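Local coordinates for putative ABC transporter amino acid-binding protein (Sinorhizobium meliloti, PDB 2Q88) that binds the compatible solutes ectoine and hydroxyectoine as the substrate-binding protein of an ABC transporter, probably serving osmoprotection, at residues A38-R43 with E236-S241; L138-E141 with P145-R148. All blocks are in the same frame, centred on the assembly; numbering follows the deposited sequence.

Interaction 1. Residues A38-R43 with E236-S241; sequences APDVAR and EPYGFS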
loop_
_atom_site.group_PDB
_atom_site.type_symbol
_atom_site.label_atom_id
_atom_site.label_comp_id
_atom_site.label_asym_id
_atom_site.label_seq_id
_atom_site.Cartn_x
_atom_site.Cartn_y
_atom_site.Cartn_z
ATOM N N ALA A 38 7.582 3.783 -1.689
ATOM C CA ALA A 38 6.913 4.732 -0.813
ATOM C C ALA A 38 7.887 5.401 0.180
ATOM O O ALA A 38 7.905 6.635 0.254
ATOM C CB ALA A 38 5.717 4.087 -0.115
ATOM N N PRO A 39 8.704 4.624 0.903
ATOM C CA PRO A 39 9.752 5.208 1.751
ATOM C C PRO A 39 10.833 5.978 0.980
ATOM O O PRO A 39 11.383 6.935 1.519
ATOM C CB PRO A 39 10.361 3.992 2.441
ATOM C CG PRO A 39 9.266 2.962 2.385
ATOM C CD PRO A 39 8.694 3.150 1.013
ATOM N N ASP A 40 11.136 5.583 -0.255
ATOM C CA ASP A 40 12.145 6.315 -1.040
ATOM C C ASP A 40 11.660 7.722 -1.399
ATOM O O ASP A 40 12.403 8.698 -1.281
ATOM C CB ASP A 40 12.548 5.559 -2.312
ATOM C CG ASP A 40 13.641 4.503 -2.077
ATOM O OD1 ASP A 40 14.019 4.201 -0.921
ATOM O OD2 ASP A 40 14.182 3.897 -3.024
ATOM N N VAL A 41 10.414 7.827 -1.847
ATOM C CA VAL A 41 9.800 9.120 -2.135
ATOM C C VAL A 41 9.714 9.977 -0.859
ATOM O O VAL A 41 10.059 11.167 -0.871
ATOM C CB VAL A 41 8.407 8.941 -2.783
ATOM C CG1 VAL A 41 7.604 10.250 -2.767
ATOM C CG2 VAL A 41 8.553 8.447 -4.203
ATOM N N ALA A 42 9.254 9.356 0.230
ATOM C CA ALA A 42 9.048 10.037 1.493
ATOM C C ALA A 42 10.371 10.517 2.066
ATOM O O ALA A 42 10.455 11.631 2.583
ATOM C CB ALA A 42 8.343 9.119 2.486
ATOM N N ARG A 43 11.408 9.690 1.954
ATOM C CA ARG A 43 12.723 10.069 2.473
ATOM C C ARG A 43 13.258 11.272 1.719
ATOM O O ARG A 43 13.799 12.183 2.329
ATOM C CB ARG A 43 13.729 8.921 2.387
ATOM C CG ARG A 43 15.118 9.297 2.916
ATOM C CD ARG A 43 16.188 8.266 2.601
ATOM N NE ARG A 43 15.782 6.973 3.130
ATOM C CZ ARG A 43 15.946 6.586 4.388
ATOM N NH1 ARG A 43 16.540 7.388 5.283
ATOM N NH2 ARG A 43 15.516 5.380 4.752
ATOM N N GLU A 236 9.604 4.638 -10.876
ATOM C CA GLU A 236 9.535 3.766 -12.051
ATOM C C GLU A 236 10.499 2.550 -12.063
ATOM O O GLU A 236 10.111 1.494 -12.555
ATOM C CB GLU A 236 9.529 4.570 -13.361
ATOM C CG GLU A 236 8.360 5.555 -13.419
ATOM C CD GLU A 236 7.928 5.924 -14.824
ATOM O OE1 GLU A 236 8.804 6.116 -15.697
ATOM O OE2 GLU A 236 6.696 6.018 -15.057
ATOM N N PRO A 237 11.706 2.653 -11.497
ATOM C CA PRO A 237 12.538 1.460 -11.270
ATOM C C PRO A 237 11.871 0.368 -10.420
ATOM O O PRO A 237 12.288 -0.791 -10.477
ATOM C CB PRO A 237 13.744 2.026 -10.522
ATOM C CG PRO A 237 13.867 3.388 -11.054
ATOM C CD PRO A 237 12.426 3.870 -11.073
ATOM N N TYR A 238 10.864 0.737 -9.625
ATOM C CA TYR A 238 10.101 -0.238 -8.840
ATOM C C TYR A 238 8.905 -0.825 -9.599
ATOM O O TYR A 238 8.253 -1.767 -9.120
ATOM C CB TYR A 238 9.602 0.405 -7.546
ATOM C CG TYR A 238 10.675 0.652 -6.513
ATOM C CD1 TYR A 238 11.214 -0.402 -5.782
ATOM C CD2 TYR A 238 11.139 1.942 -6.251
ATOM C CE1 TYR A 238 12.188 -0.190 -4.821
ATOM C CE2 TYR A 238 12.118 2.169 -5.275
ATOM C CZ TYR A 238 12.637 1.091 -4.572
ATOM O OH TYR A 238 13.603 1.275 -3.596
ATOM N N GLY A 239 8.599 -0.258 -10.762
ATOM C CA GLY A 239 7.546 -0.801 -11.633
ATOM C C GLY A 239 6.299 0.054 -11.718
ATOM O O GLY A 239 5.356 -0.277 -12.451
ATOM N N PHE A 240 6.298 1.168 -10.990
ATOM C CA PHE A 240 5.149 2.067 -10.956
ATOM C C PHE A 240 5.094 3.002 -12.164
ATOM O O PHE A 240 6.102 3.239 -12.823
ATOM C CB PHE A 240 5.148 2.858 -9.649
ATOM C CG PHE A 240 4.903 2.009 -8.445
ATOM C CD1 PHE A 240 5.970 1.512 -7.704
ATOM C CD2 PHE A 240 3.601 1.694 -8.054
ATOM C CE1 PHE A 240 5.748 0.712 -6.582
ATOM C CE2 PHE A 240 3.366 0.905 -6.943
ATOM C CZ PHE A 240 4.438 0.409 -6.206
ATOM N N SER A 241 3.907 3.510 -12.466
ATOM C CA SER A 241 3.745 4.474 -13.558
ATOM C C SER A 241 3.570 5.876 -12.989
ATOM O O SER A 241 2.643 6.131 -12.228
ATOM C CB SER A 241 2.555 4.096 -14.444
ATOM O OG SER A 241 2.220 5.156 -15.326
#

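Interaction 2. Residues L138-E141 with P145-R148; sequences LALE and PRDR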
loop_
_atom_site.group_PDB
_atom_site.type_symbol
_atom_site.label_atom_id
_atom_site.label_comp_id
_atom_site.label_asym_id
_atom_site.label_seq_id
_atom_site.Cartn_x
_atom_site.Cartn_y
_atom_site.Cartn_z
ATOM N N LEU A 138 -12.581 -5.661 -0.387
ATOM C CA LEU A 138 -13.184 -6.048 -1.671
ATOM C C LEU A 138 -13.804 -7.437 -1.624
ATOM O O LEU A 138 -14.860 -7.667 -2.229
ATOM C CB LEU A 138 -12.168 -5.971 -2.816
ATOM C CG LEU A 138 -11.684 -4.581 -3.226
ATOM C CD1 LEU A 138 -10.496 -4.692 -4.166
ATOM C CD2 LEU A 138 -12.813 -3.743 -3.844
ATOM N N ALA A 139 -13.148 -8.358 -0.914
ATOM C CA ALA A 139 -13.684 -9.718 -0.723
ATOM C C ALA A 139 -14.982 -9.663 0.065
ATOM O O ALA A 139 -15.991 -10.226 -0.351
ATOM C CB ALA A 139 -12.689 -10.590 -0.001
ATOM N N LEU A 140 -14.949 -8.979 1.203
ATOM C CA LEU A 140 -16.144 -8.791 2.038
ATOM C C LEU A 140 -17.298 -8.086 1.312
ATOM O O LEU A 140 -18.459 -8.465 1.495
ATOM C CB LEU A 140 -15.786 -8.052 3.330
ATOM C CG LEU A 140 -14.847 -8.793 4.291
ATOM C CD1 LEU A 140 -14.307 -7.845 5.356
ATOM C CD2 LEU A 140 -15.518 -10.012 4.934
ATOM N N GLU A 141 -16.987 -7.084 0.483
ATOM C CA GLU A 141 -18.017 -6.360 -0.286
ATOM C C GLU A 141 -18.623 -7.204 -1.407
ATOM O O GLU A 141 -19.756 -6.964 -1.822
ATOM C CB GLU A 141 -17.465 -5.061 -0.885
ATOM C CG GLU A 141 -17.018 -4.036 0.143
ATOM C CD GLU A 141 -16.420 -2.789 -0.478
ATOM O OE1 GLU A 141 -15.738 -2.891 -1.523
ATOM O OE2 GLU A 141 -16.628 -1.695 0.090
ATOM N N PRO A 145 -18.009 -14.398 2.948
ATOM C CA PRO A 145 -18.233 -14.370 4.397
ATOM C C PRO A 145 -16.933 -14.145 5.151
ATOM O O PRO A 145 -15.872 -14.548 4.671
ATOM C CB PRO A 145 -18.750 -15.782 4.692
ATOM C CG PRO A 145 -19.303 -16.256 3.412
ATOM C CD PRO A 145 -18.466 -15.667 2.350
ATOM N N ARG A 146 -17.024 -13.532 6.327
ATOM C CA ARG A 146 -15.845 -13.204 7.138
ATOM C C ARG A 146 -14.942 -14.420 7.364
ATOM O O ARG A 146 -13.720 -14.305 7.305
ATOM C CB ARG A 146 -16.278 -12.596 8.484
ATOM C CG ARG A 146 -15.147 -12.266 9.448
ATOM C CD ARG A 146 -14.295 -11.077 9.036
ATOM N NE ARG A 146 -13.116 -11.476 8.264
ATOM C CZ ARG A 146 -12.136 -10.641 7.927
ATOM N NH1 ARG A 146 -12.210 -9.366 8.277
ATOM N NH2 ARG A 146 -11.089 -11.074 7.238
ATOM N N ASP A 147 -15.547 -15.586 7.582
ATOM C CA ASP A 147 -14.771 -16.787 7.889
ATOM C C ASP A 147 -14.034 -17.402 6.685
ATOM O O ASP A 147 -13.221 -18.313 6.857
ATOM C CB ASP A 147 -15.608 -17.821 8.656
ATOM C CG ASP A 147 -16.802 -18.345 7.861
ATOM O OD1 ASP A 147 -16.965 -18.028 6.663
ATOM O OD2 ASP A 147 -17.655 -19.097 8.377
ATOM N N ARG A 148 -14.300 -16.887 5.485
ATOM C CA ARG A 148 -13.563 -17.299 4.281
ATOM C C ARG A 148 -12.604 -16.221 3.778
ATOM O O ARG A 148 -11.938 -16.404 2.759
ATOM C CB ARG A 148 -14.525 -17.701 3.156
ATOM C CG ARG A 148 -15.393 -18.887 3.492
ATOM C CD ARG A 148 -15.866 -19.645 2.278
ATOM N NE ARG A 148 -17.113 -19.143 1.702
ATOM C CZ ARG A 148 -17.231 -18.535 0.520
ATOM N NH1 ARG A 148 -16.163 -18.287 -0.239
ATOM N NH2 ARG A 148 -18.433 -18.155 0.097
#

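Interaction 1. Residues A38-R43 with E236-S241
Asp40, on helix 37-48, and Tyr238, closing the short 3-10 segment 236-238, both start their side chains toward the other segment, with 10.4 Å between their CA atoms. Tyr238 OH donates a hydrogen bond to Asp40 OD2 at 2.7 Å, reaching it from above the carboxylate plane, 54° out of it. The oxygen sits at the ring edge, in the ring plane, with Tyr238 CE2 3.5 Å from Asp40 OD2, and the two planes are turned 63° apart. A phenol suits the place because one hydroxyl can give its proton to Asp40 and accept from Gly36 N, just ahead of the helix. With an alanine in place of Asp40, the tyrosine hydroxyl would probably lose the acceptor for its proton, and the ring end would be less firmly placed. At Gly239 the chain turns with positive phi (110°), where a side chain would collide with the carbonyl oxygen of Tyr238, so glycine fits. Phe240 then goes inward to meet the ring of Phe25, a ligand-pocket residue, edge-to-face, and Ser241 N-caps helix 242-246. A C-terminal part of the chain returning to pack on an N-terminal helix is typical of the two-lobed periplasmic solute-binding fold.

Interaction 2. Residues L138-E141 with P145-R148
Leu140 meets the start of the 3-10 segment 146-148 through its two methyl groups, and the contact across the segments is one of van der Waals packing. The backbones come nearest at Leu140 and Pro145, with 6.4 Å between their CA atoms. Leu140 CD2 rests against the backbone where the chain turns, 3.9 Å from Arg146 CA, while Leu140 CD1 lies 3.9 Å from Arg146 NH1. Both methyls are on the same face of the guanidinium, and CD2 stands 4.3 Å above its plane, displaced toward the rim. A branched aliphatic residue suits this place, since one methyl can meet the backbone and the other the flat group, while its flank also touches Val149.

The polar contacts belong to the arginines. Arg146 leaves the backbone with CG anti to N (chi1 177°), then bends at chi2 and chi3, which brings its guanidinium back toward the helix. There NH2 forms a salt bridge with Glu136, a turn before Leu140, and a hydrogen bond with Val149 O; these two bonds fix the turn of the guanidinium, whose face lies over the leucine methyls. Arg148 N bonds to Pro145 O at 2.9 Å, closing the short turn. The Arg148 guanidinium has Pro145 CD over one face, 3.2 Å above its plane and displaced toward the rim, and its NH groups reach the carbonyls of Ile119, Ala120 and Ala125, a task a long multivalent donor does well.

Helix 134-141 joins the parallel neighbouring strands 127-129 and 149-151, so this turn is the return leg of a beta-alpha-beta unit, as in the alpha/beta lobes of periplasmic binding proteins; the helix begins at Thr134 and Glu135 of the ectoine pocket.

Overall arrangement
Interactions 1 and 2 are both surface contacts, on opposite sides of the chain's centre, about 15 Å apart at their nearest atoms, and share no helix or strand. Along the sequence, 138-141 with 145-148 is nested inside the loop closed by 38-43 with 236-241. The first joins parts 193 residues apart by one directed hydrogen bond between a phenol and a carboxylate; the second ties a helix to the turn just after it by aliphatic packing against an arginine that finds its charge partner on that same helix. Each has a side chain about 12 Å from the bound ectoine, and none of the residues that touch across either contact is among those lining the pocket.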